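Myosin regulatory light chain (Placopecten magellanicus, PDB 3PN7) binds a divalent cation through an EF-hand and probably confers calcium-dependent regulation on the myosin of molluscan muscle. Local coordinates at residues T30-N35 / N43-M48. Sequence-based numbering, arbitrary orientation.
Sequences TMIDQN and NDLKEM. With MG (magnesium ion), chain G.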
loop_
_atom_site.group_PDB
_atom_site.type_symbol
_atom_site.label_atom_id
_atom_site.label_comp_id
_atom_site.label_asym_id
_atom_site.label_seq_id
_atom_site.Cartn_x
_atom_site.Cartn_y
_atom_site.Cartn_z
ATOM N N THR B 30 16.941 28.332 17.166
ATOM C CA THR B 30 17.655 29.569 16.900
ATOM C C THR B 30 16.724 30.788 16.854
ATOM O O THR B 30 17.056 31.852 17.382
ATOM C CB THR B 30 18.479 29.417 15.586
ATOM O OG1 THR B 30 19.590 28.530 15.823
ATOM C CG2 THR B 30 18.972 30.752 15.053
ATOM N N MET B 31 15.566 30.639 16.222
ATOM C CA MET B 31 14.615 31.742 16.130
ATOM C C MET B 31 13.943 32.068 17.466
ATOM O O MET B 31 13.689 33.234 17.779
ATOM C CB MET B 31 13.544 31.458 15.082
ATOM C CG MET B 31 12.577 32.634 14.909
ATOM S SD MET B 31 11.483 32.447 13.483
ATOM C CE MET B 31 12.685 32.203 12.186
ATOM N N ILE B 32 13.640 31.034 18.246
ATOM C CA ILE B 32 12.983 31.237 19.531
ATOM C C ILE B 32 13.967 31.829 20.542
ATOM O O ILE B 32 13.573 32.560 21.453
ATOM C CB ILE B 32 12.359 29.934 20.064
ATOM C CG1 ILE B 32 11.313 29.413 19.085
ATOM C CG2 ILE B 32 11.689 30.163 21.394
ATOM C CD1 ILE B 32 10.940 27.973 19.337
ATOM N N ASP B 33 15.250 31.522 20.367
ATOM C CA ASP B 33 16.288 32.090 21.217
ATOM C C ASP B 33 16.635 33.521 20.797
ATOM O O ASP B 33 17.722 33.788 20.276
ATOM C CB ASP B 33 17.541 31.213 21.208
ATOM C CG ASP B 33 18.627 31.749 22.121
ATOM O OD1 ASP B 33 19.805 31.360 21.962
ATOM O OD2 ASP B 33 18.295 32.585 22.989
ATOM N N GLN B 34 15.705 34.440 21.023
ATOM C CA GLN B 34 15.891 35.825 20.607
ATOM C C GLN B 34 17.147 36.441 21.262
ATOM O O GLN B 34 17.707 37.409 20.762
ATOM C CB GLN B 34 14.621 36.636 20.905
ATOM C CG GLN B 34 13.307 35.999 20.371
ATOM C CD GLN B 34 12.924 36.463 18.949
ATOM O OE1 GLN B 34 13.543 36.063 17.946
ATOM N NE2 GLN B 34 11.886 37.297 18.865
ATOM N N ASN B 35 17.591 35.837 22.360
ATOM C CA ASN B 35 18.790 36.237 23.102
ATOM C C ASN B 35 20.105 35.944 22.396
ATOM O O ASN B 35 21.114 36.592 22.667
ATOM C CB ASN B 35 18.850 35.478 24.443
ATOM C CG ASN B 35 18.103 36.174 25.534
ATOM O OD1 ASN B 35 17.944 35.640 26.632
ATOM N ND2 ASN B 35 17.632 37.386 25.246
ATOM N N ASN B 43 11.874 34.974 28.837
ATOM C CA ASN B 43 11.858 36.190 28.027
ATOM C C ASN B 43 11.863 35.900 26.520
ATOM O O ASN B 43 11.148 36.555 25.752
ATOM C CB ASN B 43 13.038 37.105 28.382
ATOM C CG ASN B 43 13.041 37.523 29.845
ATOM O OD1 ASN B 43 11.983 37.683 30.473
ATOM N ND2 ASN B 43 14.238 37.701 30.398
ATOM N N ASP B 44 12.674 34.922 26.104
ATOM C CA ASP B 44 12.705 34.477 24.711
ATOM C C ASP B 44 11.341 33.987 24.283
ATOM O O ASP B 44 10.855 34.306 23.198
ATOM C CB ASP B 44 13.707 33.344 24.546
ATOM C CG ASP B 44 15.132 33.829 24.545
ATOM O OD1 ASP B 44 15.468 34.666 23.679
ATOM O OD2 ASP B 44 15.921 33.359 25.393
ATOM N N LEU B 45 10.727 33.207 25.160
ATOM C CA LEU B 45 9.430 32.608 24.893
ATOM C C LEU B 45 8.363 33.691 24.789
ATOM O O LEU B 45 7.591 33.717 23.820
ATOM C CB LEU B 45 9.084 31.622 26.012
ATOM C CG LEU B 45 8.553 30.222 25.708
ATOM C CD1 LEU B 45 9.259 29.583 24.553
ATOM C CD2 LEU B 45 8.677 29.375 26.959
ATOM N N LYS B 46 8.315 34.580 25.784
ATOM C CA LYS B 46 7.388 35.717 25.754
ATOM C C LYS B 46 7.567 36.525 24.472
ATOM O O LYS B 46 6.596 36.867 23.789
ATOM C CB LYS B 46 7.632 36.662 26.937
ATOM C CG LYS B 46 7.247 36.137 28.299
ATOM C CD LYS B 46 7.109 37.299 29.284
ATOM C CE LYS B 46 6.605 36.844 30.637
ATOM N NZ LYS B 46 6.068 37.985 31.436
ATOM N N GLU B 47 8.823 36.838 24.164
ATOM C CA GLU B 47 9.159 37.552 22.941
ATOM C C GLU B 47 8.636 36.825 21.703
ATOM O O GLU B 47 7.956 37.421 20.864
ATOM C CB GLU B 47 10.672 37.757 22.827
ATOM C CG GLU B 47 11.019 38.924 21.950
ATOM C CD GLU B 47 10.244 40.182 22.359
ATOM O OE1 GLU B 47 10.210 40.492 23.571
ATOM O OE2 GLU B 47 9.649 40.842 21.475
ATOM N N MET B 48 8.958 35.537 21.584
ATOM C CA MET B 48 8.491 34.766 20.442
ATOM C C MET B 48 6.966 34.766 20.344
ATOM O O MET B 48 6.415 35.035 19.275
ATOM C CB MET B 48 9.027 33.339 20.468
ATOM C CG MET B 48 8.767 32.577 19.163
ATOM S SD MET B 48 9.777 33.179 17.782
ATOM C CE MET B 48 8.529 33.787 16.667
HETATM MG MG MG G . 18.298 33.223 25.342
#
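Asp33 and Asp44 hold one magnesium ion between them, each through its OD2 at 2.4 Å from the metal. The two side chains run side by side, but their carboxylate planes are 84° apart, and the two OD2 atoms, 3.5 Å from each other, are kept together by the cation that would offset their charge. Asp33 suits this place because its short acid, with CG anti to the backbone N (chi1 -178°), turns back to the ion although CB points away from the other helix; its OD1 meanwhile accepts a hydrogen bond from Gly38 N. Asn35 also belongs to the site, although its modelled side-chain placement is doubtful, and Phe39 contributes its carbonyl oxygen.

The second oxygen of Asp44 serves the backbone. Asn35 N donates to OD1 on its syn lone pair, a bent bond of 2.8 Å (140°), while Gln34 N stands 2.7 Å from the same OD1. One aspartate thus ties the start of the loop to both the metal and the following helix.

Apolar contacts continue beyond the ion. Ile32 is branched and touches two partners: CG2 lies beside Leu45 CD1 at 4.0 Å, and CG1 meets CG of Met48, whose flexible chain crosses it at about a right angle. Met48 SD also reaches Met31 CG at 4.0 Å. Apolar side chains of another protein chain pack on these four residues. On the exposed flank, the aliphatic part of Gln34 lies across CB and CG of Glu47.

Helix 19-32, the metal-binding loop and helix 42-52 form the helix-loop-helix of an EF-hand, here occupied by magnesium.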